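Local coordinates for protein concanavalin B (Canavalia ensiformis, PDB 6CAF) that may act as a carbohydrate-binding seed protein, built on the chitinase-like fold of glycosyl hydrolase family 18, at residues D62-P71 / T114-D125; R230-V240 / Y276-Y284. All coordinates share one frame; numbering follows the deposited sequence.

Contact 1 (D62-P71 / T114-D125); sequences DKFGCEIRKP and TYSACSADYAKD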
loop_
_atom_site.group_PDB
_atom_site.type_symbol
_atom_site.label_atom_id
_atom_site.label_comp_id
_atom_site.label_asym_id
_atom_site.label_seq_id
_atom_site.Cartn_x
_atom_site.Cartn_y
_atom_site.Cartn_z
ATOM N N ASP A 62 6.375 -11.005 -4.325
ATOM C CA ASP A 62 6.233 -10.800 -5.749
ATOM C C ASP A 62 6.453 -12.016 -6.619
ATOM O O ASP A 62 6.493 -11.864 -7.839
ATOM C CB ASP A 62 7.128 -9.676 -6.229
ATOM C CG ASP A 62 8.569 -9.996 -6.111
ATOM O OD1 ASP A 62 8.973 -11.047 -5.578
ATOM O OD2 ASP A 62 9.365 -9.157 -6.566
ATOM N N LYS A 63 6.507 -13.204 -6.024
ATOM C CA LYS A 63 6.693 -14.439 -6.775
ATOM C C LYS A 63 5.731 -15.480 -6.222
ATOM O O LYS A 63 5.991 -16.116 -5.205
ATOM C CB LYS A 63 8.137 -14.921 -6.728
ATOM C CG LYS A 63 9.029 -14.226 -7.739
ATOM C CD LYS A 63 10.498 -14.547 -7.508
ATOM C CE LYS A 63 11.225 -13.330 -6.963
ATOM N NZ LYS A 63 11.114 -13.174 -5.484
ATOM N N PHE A 64 4.592 -15.609 -6.890
ATOM C CA PHE A 64 3.587 -16.571 -6.496
ATOM C C PHE A 64 2.726 -16.880 -7.703
ATOM O O PHE A 64 2.703 -16.102 -8.655
ATOM C CB PHE A 64 2.793 -16.124 -5.258
ATOM C CG PHE A 64 2.063 -14.826 -5.404
ATOM C CD1 PHE A 64 0.818 -14.768 -5.984
ATOM C CD2 PHE A 64 2.595 -13.660 -4.879
ATOM C CE1 PHE A 64 0.122 -13.595 -6.088
ATOM C CE2 PHE A 64 1.900 -12.471 -4.978
ATOM C CZ PHE A 64 0.668 -12.444 -5.576
ATOM N N GLY A 65 1.995 -17.993 -7.651
ATOM C CA GLY A 65 1.230 -18.475 -8.782
ATOM C C GLY A 65 1.045 -19.950 -8.648
ATOM O O GLY A 65 1.400 -20.542 -7.645
ATOM N N CYS A 66 0.457 -20.552 -9.675
ATOM C CA CYS A 66 -0.153 -21.864 -9.559
ATOM C C CYS A 66 0.696 -22.928 -8.900
ATOM O O CYS A 66 0.223 -23.751 -8.082
ATOM C CB CYS A 66 -0.588 -22.411 -10.956
ATOM S SG CYS A 66 -1.768 -21.378 -11.851
ATOM N N GLU A 67 1.955 -22.993 -9.246
ATOM C CA GLU A 67 2.742 -24.124 -8.728
ATOM C C GLU A 67 3.671 -23.703 -7.596
ATOM O O GLU A 67 4.578 -24.441 -7.229
ATOM C CB GLU A 67 3.529 -24.799 -9.840
ATOM C CG GLU A 67 2.652 -25.508 -10.867
ATOM C CD GLU A 67 1.741 -26.552 -10.243
ATOM O OE1 GLU A 67 2.058 -27.759 -10.356
ATOM O OE2 GLU A 67 0.712 -26.166 -9.635
ATOM N N ILE A 68 3.428 -22.531 -7.046
ATOM C CA ILE A 68 4.237 -22.043 -5.938
ATOM C C ILE A 68 3.453 -22.266 -4.638
ATOM O O ILE A 68 2.599 -21.479 -4.234
ATOM C CB ILE A 68 4.630 -20.596 -6.164
ATOM C CG1 ILE A 68 5.396 -20.497 -7.508
ATOM C CG2 ILE A 68 5.484 -20.128 -5.000
ATOM C CD1 ILE A 68 5.915 -19.133 -7.858
ATOM N N ARG A 69 3.742 -23.397 -4.005
ATOM C CA ARG A 69 2.958 -23.869 -2.885
ATOM C C ARG A 69 3.215 -23.017 -1.632
ATOM O O ARG A 69 2.314 -22.783 -0.815
ATOM C CB ARG A 69 3.285 -25.357 -2.647
ATOM C CG ARG A 69 2.594 -26.030 -1.482
ATOM C CD ARG A 69 1.287 -26.613 -1.940
ATOM N NE ARG A 69 0.583 -27.340 -0.897
ATOM C CZ ARG A 69 -0.731 -27.307 -0.763
ATOM N NH1 ARG A 69 -1.464 -26.571 -1.607
ATOM N NH2 ARG A 69 -1.306 -27.979 0.205
ATOM N N LYS A 70 4.446 -22.546 -1.493
ATOM C CA LYS A 70 4.857 -21.782 -0.321
ATOM C C LYS A 70 5.682 -20.599 -0.758
ATOM O O LYS A 70 6.912 -20.664 -0.793
ATOM C CB LYS A 70 5.681 -22.626 0.640
ATOM C CG LYS A 70 5.793 -21.987 2.011
ATOM C CD LYS A 70 6.544 -22.857 3.014
ATOM C CE LYS A 70 6.588 -22.184 4.378
ATOM N NZ LYS A 70 7.151 -23.068 5.445
ATOM N N PRO A 71 5.015 -19.500 -1.124
ATOM C CA PRO A 71 5.763 -18.355 -1.612
ATOM C C PRO A 71 6.850 -17.898 -0.648
ATOM O O PRO A 71 6.661 -17.895 0.566
ATOM C CB PRO A 71 4.683 -17.286 -1.789
ATOM C CG PRO A 71 3.459 -18.074 -2.123
ATOM C CD PRO A 71 3.569 -19.321 -1.287
ATOM N N THR A 114 7.055 -12.080 -10.859
ATOM C CA THR A 114 6.137 -12.864 -11.651
ATOM C C THR A 114 5.085 -13.328 -10.672
ATOM O O THR A 114 5.325 -14.249 -9.858
ATOM C CB THR A 114 6.834 -14.090 -12.255
ATOM O OG1 THR A 114 7.929 -13.665 -13.068
ATOM C CG2 THR A 114 5.850 -14.909 -13.068
ATOM N N TYR A 115 3.927 -12.681 -10.717
ATOM C CA TYR A 115 2.904 -12.990 -9.746
ATOM C C TYR A 115 1.543 -13.115 -10.393
ATOM O O TYR A 115 1.170 -12.330 -11.257
ATOM C CB TYR A 115 2.911 -11.975 -8.600
ATOM C CG TYR A 115 2.815 -10.524 -8.973
ATOM C CD1 TYR A 115 1.587 -9.892 -9.091
ATOM C CD2 TYR A 115 3.959 -9.746 -9.169
ATOM C CE1 TYR A 115 1.495 -8.559 -9.371
ATOM C CE2 TYR A 115 3.851 -8.411 -9.451
ATOM C CZ TYR A 115 2.624 -7.807 -9.556
ATOM O OH TYR A 115 2.489 -6.457 -9.794
ATOM N N SER A 116 0.805 -14.102 -9.904
ATOM C CA SER A 116 -0.513 -14.420 -10.393
ATOM C C SER A 116 -1.335 -15.057 -9.303
ATOM O O SER A 116 -0.816 -15.879 -8.552
ATOM C CB SER A 116 -0.429 -15.407 -11.565
ATOM O OG SER A 116 -1.726 -15.719 -12.059
ATOM N N ALA A 117 -2.607 -14.686 -9.235
ATOM C CA ALA A 117 -3.527 -15.354 -8.355
ATOM C C ALA A 117 -3.997 -16.708 -8.908
ATOM O O ALA A 117 -4.622 -17.485 -8.178
ATOM C CB ALA A 117 -4.698 -14.450 -8.049
ATOM N N CYS A 118 -3.684 -16.957 -10.186
ATOM C CA CYS A 118 -3.762 -18.282 -10.842
ATOM C C CYS A 118 -5.156 -18.790 -11.156
ATOM O O CYS A 118 -5.471 -19.065 -12.315
ATOM C CB CYS A 118 -3.006 -19.352 -9.977
ATOM S SG CYS A 118 -3.255 -21.086 -10.480
ATOM N N SER A 119 -5.930 -19.052 -10.114
ATOM C CA SER A 119 -7.207 -19.737 -10.261
ATOM C C SER A 119 -8.034 -19.527 -9.006
ATOM O O SER A 119 -7.520 -19.095 -7.953
ATOM C CB SER A 119 -7.007 -21.237 -10.463
ATOM O OG SER A 119 -6.484 -21.817 -9.277
ATOM N N ALA A 120 -9.296 -19.912 -9.069
ATOM C CA ALA A 120 -10.125 -19.805 -7.898
ATOM C C ALA A 120 -9.571 -20.681 -6.758
ATOM O O ALA A 120 -9.619 -20.316 -5.579
ATOM C CB ALA A 120 -11.560 -20.194 -8.232
ATOM N N ASP A 121 -9.035 -21.842 -7.109
ATOM C CA ASP A 121 -8.522 -22.755 -6.104
ATOM C C ASP A 121 -7.232 -22.229 -5.486
ATOM O O ASP A 121 -7.060 -22.272 -4.253
ATOM C CB ASP A 121 -8.308 -24.151 -6.667
ATOM C CG ASP A 121 -9.597 -24.823 -7.066
ATOM O OD1 ASP A 121 -10.706 -24.361 -6.707
ATOM O OD2 ASP A 121 -9.495 -25.865 -7.742
ATOM N N TYR A 122 -6.324 -21.738 -6.327
ATOM C CA TYR A 122 -5.089 -21.210 -5.782
ATOM C C TYR A 122 -5.347 -19.960 -4.951
ATOM O O TYR A 122 -4.644 -19.687 -3.982
ATOM C CB TYR A 122 -4.064 -20.919 -6.859
ATOM C CG TYR A 122 -2.709 -20.516 -6.314
ATOM C CD1 TYR A 122 -1.858 -21.440 -5.757
ATOM C CD2 TYR A 122 -2.300 -19.187 -6.348
ATOM C CE1 TYR A 122 -0.622 -21.070 -5.258
ATOM C CE2 TYR A 122 -1.072 -18.807 -5.847
ATOM C CZ TYR A 122 -0.240 -19.757 -5.317
ATOM O OH TYR A 122 1.010 -19.356 -4.889
ATOM N N ALA A 123 -6.345 -19.179 -5.344
ATOM C CA ALA A 123 -6.678 -18.009 -4.545
ATOM C C ALA A 123 -7.002 -18.404 -3.116
ATOM O O ALA A 123 -6.635 -17.688 -2.184
ATOM C CB ALA A 123 -7.843 -17.256 -5.181
ATOM N N LYS A 124 -7.719 -19.519 -2.929
ATOM C CA LYS A 124 -7.961 -20.004 -1.572
ATOM C C LYS A 124 -6.676 -20.491 -0.902
ATOM O O LYS A 124 -6.387 -20.136 0.253
ATOM C CB LYS A 124 -9.034 -21.093 -1.583
ATOM C CG LYS A 124 -9.296 -21.755 -0.247
ATOM C CD LYS A 124 -9.684 -20.751 0.818
ATOM C CE LYS A 124 -10.117 -21.464 2.084
ATOM N NZ LYS A 124 -10.327 -20.504 3.198
ATOM N N ASP A 125 -5.871 -21.260 -1.618
ATOM C CA ASP A 125 -4.607 -21.748 -1.072
ATOM C C ASP A 125 -3.744 -20.546 -0.618
ATOM O O ASP A 125 -3.135 -20.558 0.459
ATOM C CB ASP A 125 -3.791 -22.514 -2.128
ATOM C CG ASP A 125 -4.344 -23.840 -2.546
ATOM O OD1 ASP A 125 -5.216 -24.388 -1.881
ATOM O OD2 ASP A 125 -3.814 -24.349 -3.564
HETATM O O HOH W 1 -1.065 -24.352 -3.499
#

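Contact 2 (R230-V240 / Y276-Y284); sequences RNAWLSWTKSV and YLPDLQTRY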
loop_
_atom_site.group_PDB
_atom_site.type_symbol
_atom_site.label_atom_id
_atom_site.label_comp_id
_atom_site.label_asym_id
_atom_site.label_seq_id
_atom_site.Cartn_x
_atom_site.Cartn_y
_atom_site.Cartn_z
ATOM N N ARG A 230 -7.807 16.192 -9.783
ATOM C CA ARG A 230 -9.076 16.416 -9.086
ATOM C C ARG A 230 -10.183 15.582 -9.711
ATOM O O ARG A 230 -11.010 14.984 -9.016
ATOM C CB ARG A 230 -9.458 17.883 -9.139
ATOM C CG ARG A 230 -10.670 18.253 -8.382
ATOM C CD ARG A 230 -10.925 19.757 -8.419
ATOM N NE ARG A 230 -11.993 20.122 -7.510
ATOM C CZ ARG A 230 -13.265 20.101 -7.819
ATOM N NH1 ARG A 230 -13.644 19.771 -9.042
ATOM N NH2 ARG A 230 -14.150 20.397 -6.902
ATOM N N ASN A 231 -10.202 15.557 -11.038
ATOM C CA ASN A 231 -11.205 14.792 -11.751
ATOM C C ASN A 231 -11.065 13.290 -11.504
ATOM O O ASN A 231 -12.070 12.583 -11.362
ATOM C CB ASN A 231 -11.141 15.091 -13.229
ATOM C CG ASN A 231 -12.223 14.377 -13.952
ATOM O OD1 ASN A 231 -13.401 14.690 -13.775
ATOM N ND2 ASN A 231 -11.841 13.398 -14.747
ATOM N N ALA A 232 -9.833 12.819 -11.471
ATOM C CA ALA A 232 -9.596 11.408 -11.220
ATOM C C ALA A 232 -10.039 11.060 -9.792
ATOM O O ALA A 232 -10.647 10.011 -9.563
ATOM C CB ALA A 232 -8.151 11.043 -11.497
ATOM N N TRP A 233 -9.699 11.913 -8.824
ATOM C CA TRP A 233 -10.178 11.690 -7.470
ATOM C C TRP A 233 -11.700 11.585 -7.466
ATOM O O TRP A 233 -12.265 10.665 -6.871
ATOM C CB TRP A 233 -9.705 12.817 -6.559
ATOM C CG TRP A 233 -10.194 12.712 -5.174
ATOM C CD1 TRP A 233 -11.364 13.177 -4.706
ATOM C CD2 TRP A 233 -9.582 12.011 -4.091
ATOM N NE1 TRP A 233 -11.512 12.864 -3.380
ATOM C CE2 TRP A 233 -10.428 12.140 -2.986
ATOM C CE3 TRP A 233 -8.384 11.321 -3.943
ATOM C CZ2 TRP A 233 -10.122 11.589 -1.739
ATOM C CZ3 TRP A 233 -8.081 10.770 -2.721
ATOM C CH2 TRP A 233 -8.944 10.926 -1.635
ATOM N N LEU A 234 -12.371 12.529 -8.111
ATOM C CA LEU A 234 -13.810 12.465 -8.227
ATOM C C LEU A 234 -14.274 11.115 -8.771
ATOM O O LEU A 234 -15.193 10.493 -8.229
ATOM C CB LEU A 234 -14.316 13.613 -9.109
ATOM C CG LEU A 234 -15.816 13.675 -9.336
ATOM C CD1 LEU A 234 -16.580 13.816 -8.025
ATOM C CD2 LEU A 234 -16.195 14.789 -10.300
ATOM N N SER A 235 -13.665 10.678 -9.861
ATOM C CA SER A 235 -14.033 9.390 -10.442
ATOM C C SER A 235 -13.912 8.263 -9.429
ATOM O O SER A 235 -14.781 7.380 -9.348
ATOM C CB SER A 235 -13.177 9.124 -11.657
ATOM O OG SER A 235 -13.341 10.111 -12.652
ATOM N N TRP A 236 -12.829 8.261 -8.660
ATOM C CA TRP A 236 -12.600 7.231 -7.651
ATOM C C TRP A 236 -13.630 7.320 -6.520
ATOM O O TRP A 236 -14.035 6.276 -5.983
ATOM C CB TRP A 236 -11.151 7.281 -7.128
ATOM C CG TRP A 236 -10.252 6.620 -8.104
ATOM C CD1 TRP A 236 -9.499 7.209 -9.060
ATOM C CD2 TRP A 236 -10.096 5.209 -8.283
ATOM N NE1 TRP A 236 -8.861 6.262 -9.806
ATOM C CE2 TRP A 236 -9.216 5.020 -9.355
ATOM C CE3 TRP A 236 -10.609 4.094 -7.632
ATOM C CZ2 TRP A 236 -8.837 3.765 -9.798
ATOM C CZ3 TRP A 236 -10.249 2.850 -8.082
ATOM C CH2 TRP A 236 -9.375 2.691 -9.148
ATOM N N THR A 237 -14.062 8.525 -6.143
ATOM C CA THR A 237 -15.082 8.595 -5.110
ATOM C C THR A 237 -16.361 7.918 -5.561
ATOM O O THR A 237 -17.108 7.402 -4.748
ATOM C CB THR A 237 -15.409 10.021 -4.652
ATOM O OG1 THR A 237 -16.009 10.783 -5.699
ATOM C CG2 THR A 237 -14.181 10.718 -4.087
ATOM N N LYS A 238 -16.621 7.931 -6.864
ATOM C CA LYS A 238 -17.828 7.247 -7.367
ATOM C C LYS A 238 -17.631 5.747 -7.540
ATOM O O LYS A 238 -18.590 4.974 -7.418
ATOM C CB LYS A 238 -18.248 7.813 -8.694
ATOM C CG LYS A 238 -18.470 9.288 -8.660
ATOM C CD LYS A 238 -19.319 9.701 -7.491
ATOM C CE LYS A 238 -19.670 11.162 -7.641
ATOM N NZ LYS A 238 -20.479 11.665 -6.498
ATOM N N SER A 239 -16.602 5.335 -7.812
ATOM C CA SER A 239 -16.137 3.941 -8.162
ATOM C C SER A 239 -16.010 3.136 -6.783
ATOM O O SER A 239 -16.200 1.919 -6.773
ATOM C CB SER A 239 -14.785 3.982 -8.913
ATOM O OG SER A 239 -14.909 3.942 -10.334
ATOM N N VAL A 240 -15.563 3.716 -5.770
ATOM C CA VAL A 240 -15.250 2.984 -4.563
ATOM C C VAL A 240 -16.369 3.132 -3.549
ATOM O O VAL A 240 -16.679 4.244 -3.080
ATOM C CB VAL A 240 -13.928 3.469 -3.926
ATOM C CG1 VAL A 240 -13.711 2.805 -2.562
ATOM C CG2 VAL A 240 -12.768 3.224 -4.867
ATOM N N TYR A 276 -9.044 20.863 -2.511
ATOM C CA TYR A 276 -9.924 20.858 -3.642
ATOM C C TYR A 276 -10.363 19.475 -4.081
ATOM O O TYR A 276 -10.936 19.316 -5.142
ATOM C CB TYR A 276 -9.265 21.618 -4.787
ATOM C CG TYR A 276 -9.016 23.041 -4.437
ATOM C CD1 TYR A 276 -10.058 23.870 -4.183
ATOM C CD2 TYR A 276 -7.728 23.540 -4.283
ATOM C CE1 TYR A 276 -9.848 25.197 -3.855
ATOM C CE2 TYR A 276 -7.504 24.848 -3.921
ATOM C CZ TYR A 276 -8.582 25.675 -3.698
ATOM O OH TYR A 276 -8.398 26.984 -3.347
ATOM N N LEU A 277 -10.087 18.469 -3.274
ATOM C CA LEU A 277 -10.538 17.122 -3.615
ATOM C C LEU A 277 -12.017 16.973 -3.310
ATOM O O LEU A 277 -12.434 17.224 -2.183
ATOM C CB LEU A 277 -9.768 16.099 -2.793
ATOM C CG LEU A 277 -8.274 16.024 -3.070
ATOM C CD1 LEU A 277 -7.644 15.022 -2.137
ATOM C CD2 LEU A 277 -7.962 15.736 -4.527
ATOM N N PRO A 278 -12.821 16.535 -4.298
ATOM C CA PRO A 278 -14.232 16.333 -3.977
ATOM C C PRO A 278 -14.471 15.357 -2.840
ATOM O O PRO A 278 -13.825 14.330 -2.764
ATOM C CB PRO A 278 -14.811 15.815 -5.292
ATOM C CG PRO A 278 -13.987 16.476 -6.335
ATOM C CD PRO A 278 -12.588 16.522 -5.754
ATOM N N ASP A 279 -15.421 15.687 -1.973
ATOM C CA ASP A 279 -15.743 14.861 -0.815
ATOM C C ASP A 279 -14.541 14.632 0.104
ATOM O O ASP A 279 -14.471 13.644 0.836
ATOM C CB ASP A 279 -16.423 13.541 -1.209
ATOM C CG ASP A 279 -17.813 13.733 -1.768
ATOM O OD1 ASP A 279 -18.494 14.695 -1.376
ATOM O OD2 ASP A 279 -18.219 12.899 -2.578
ATOM N N LEU A 280 -13.651 15.619 0.136
ATOM C CA LEU A 280 -12.535 15.635 1.055
ATOM C C LEU A 280 -12.947 15.231 2.463
ATOM O O LEU A 280 -12.307 14.401 3.091
ATOM C CB LEU A 280 -11.957 17.068 1.069
ATOM C CG LEU A 280 -10.904 17.425 2.092
ATOM C CD1 LEU A 280 -9.672 16.617 1.780
ATOM C CD2 LEU A 280 -10.562 18.902 2.062
ATOM N N GLN A 281 -14.023 15.831 2.961
ATOM C CA GLN A 281 -14.354 15.662 4.351
ATOM C C GLN A 281 -14.883 14.280 4.727
ATOM O O GLN A 281 -14.872 13.938 5.900
ATOM C CB GLN A 281 -15.347 16.749 4.803
ATOM C CG GLN A 281 -14.811 18.177 4.654
ATOM C CD GLN A 281 -13.500 18.423 5.399
ATOM O OE1 GLN A 281 -13.223 17.818 6.441
ATOM N NE2 GLN A 281 -12.696 19.341 4.873
ATOM N N THR A 282 -15.359 13.515 3.750
ATOM C CA THR A 282 -15.879 12.203 4.031
ATOM C C THR A 282 -15.070 11.055 3.447
ATOM O O THR A 282 -15.185 9.959 3.937
ATOM C CB THR A 282 -17.327 12.043 3.562
ATOM O OG1 THR A 282 -17.409 12.353 2.173
ATOM C CG2 THR A 282 -18.241 12.994 4.341
ATOM N N ARG A 283 -14.245 11.295 2.426
ATOM C CA ARG A 283 -13.587 10.200 1.734
ATOM C C ARG A 283 -12.077 10.177 1.900
ATOM O O ARG A 283 -11.471 9.136 1.726
ATOM C CB ARG A 283 -13.928 10.200 0.244
ATOM C CG ARG A 283 -15.412 10.100 -0.027
ATOM C CD ARG A 283 -16.071 8.851 0.527
ATOM N NE ARG A 283 -15.429 7.632 0.087
ATOM C CZ ARG A 283 -15.665 7.059 -1.093
ATOM N NH1 ARG A 283 -16.524 7.598 -1.954
ATOM N NH2 ARG A 283 -15.022 5.951 -1.429
ATOM N N TYR A 284 -11.453 11.339 2.157
ATOM C CA TYR A 284 -10.002 11.419 2.171
ATOM C C TYR A 284 -9.434 10.896 3.491
ATOM O O TYR A 284 -9.745 11.423 4.576
ATOM C CB TYR A 284 -9.560 12.857 1.960
ATOM C CG TYR A 284 -8.116 13.134 2.235
ATOM C CD1 TYR A 284 -7.126 12.780 1.343
ATOM C CD2 TYR A 284 -7.733 13.745 3.403
ATOM C CE1 TYR A 284 -5.787 13.017 1.620
ATOM C CE2 TYR A 284 -6.409 13.985 3.692
ATOM C CZ TYR A 284 -5.443 13.639 2.799
ATOM O OH TYR A 284 -4.116 13.871 3.060
#

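Contact 1 (D62-P71 / T114-D125)
K63 and F64 run parallel to T114 and Y115 as a short two-residue strand pairing, with the CA atoms of F64 and Y115 4.9 Å apart. S116 N donates to F64 O at 3.0 Å; the bonds from T114 N to D62 O and from F64 N to T114 O are weak. The ring of F64 lies across Y115, whose CB sits over one face as a CH-pi contact 3.9 Å from the centroid. With CG between the backbone N and carbonyl carbon (chi1 59°), F64 also brings its CD1 edge to the carbonyl oxygen of S116, at 3.2 Å. The phenol of Y115 leaves this patch and bonds to the backbone at G110, Q156 and K157. In this TIM-barrel fold, the pairing sets the short strand 114-115 beside the last residues of strand 55-64, and the chain beyond F64 turns at G65-I68, a type I turn, next to the start of helix 120-135. Y122 points from that helix toward the turn and lays one ring face against the backbone of G65 and C66. Its OH donates to I68 O, in the carbonyl plane and 2.7 Å away, while accepting from G65 N at 3.2 Å, so one hydroxyl spans the turn. Beside it, a disulfide joins C66 SG to C118 SG. S119 N-caps the helix, its OG accepting from Y122 N. Farther out, R69 NH1 and D125 OD2 form a long salt bridge of 3.8 Å, with guanidinium and carboxylate nearly perpendicular and a water bonded to both.

Contact 2 (R230-V240 / Y276-Y284)
W233 drives its indole from the helix into the loop at L277 and P278. W233 CB starts 4.0 Å from L277 CD2, and CG, placed anti to the backbone N (chi1 177°), packs against the same methyl. L277 lies over one indole face: its CB makes a CH-pi contact with the five-membered ring, and L277 CD1 sits near CD2 and CE2 of the indole. At the pyrrole edge, W233 CD1 touches P278 CD, and W233 NE1 donates to P278 O at 2.8 Å, with the oxygen close to the ring plane. The far benzo edge, CZ2 and CH2, meets CA and CB of Y284, the first residue of strand 284-290. In the TIM barrel this packs outer helix 227-239 against the loop and short helix 280-283 that lead into that strand; L247 and L249 of neighbouring strand 247-252 also touch the indole. P278 presses its ring on L234 CD1 and puts CG over the guanidinium face of R230, whose NE makes a weak bond to Y276 O. At the C-terminal end of helix 227-239, R283 NH1 reaches T237 O at 2.9 Å, on a lone pair, and R283 NH2 donates to V240 O at 2.9 Å, coming from above the carbonyl plane. NE of R283 bonds to D244 O, and NH2 also to OD1 of N246.

From the N terminus, contact 1 opens at the end of strand 55-64, which the chain leaves after F64; it then runs through helix 91-99 and strand 103-109 and returns at T114, where contact 1 closes this excursion and ties the end of strand 55-64 and the turn after it to strand 114-115 and the start of helix 120-135. Three more strands, 150-154, 183-186 and 208-212, follow before helix 227-239 opens contact 2. The second loop carries strand 247-252 and helix 266-273 and closes at 276-284 on the way into strand 284-290; that strand pairs with 31-36 and completes the barrel. Contacts 1 and 2 are in series, neither nested nor crossed, their centres about 33 Å apart.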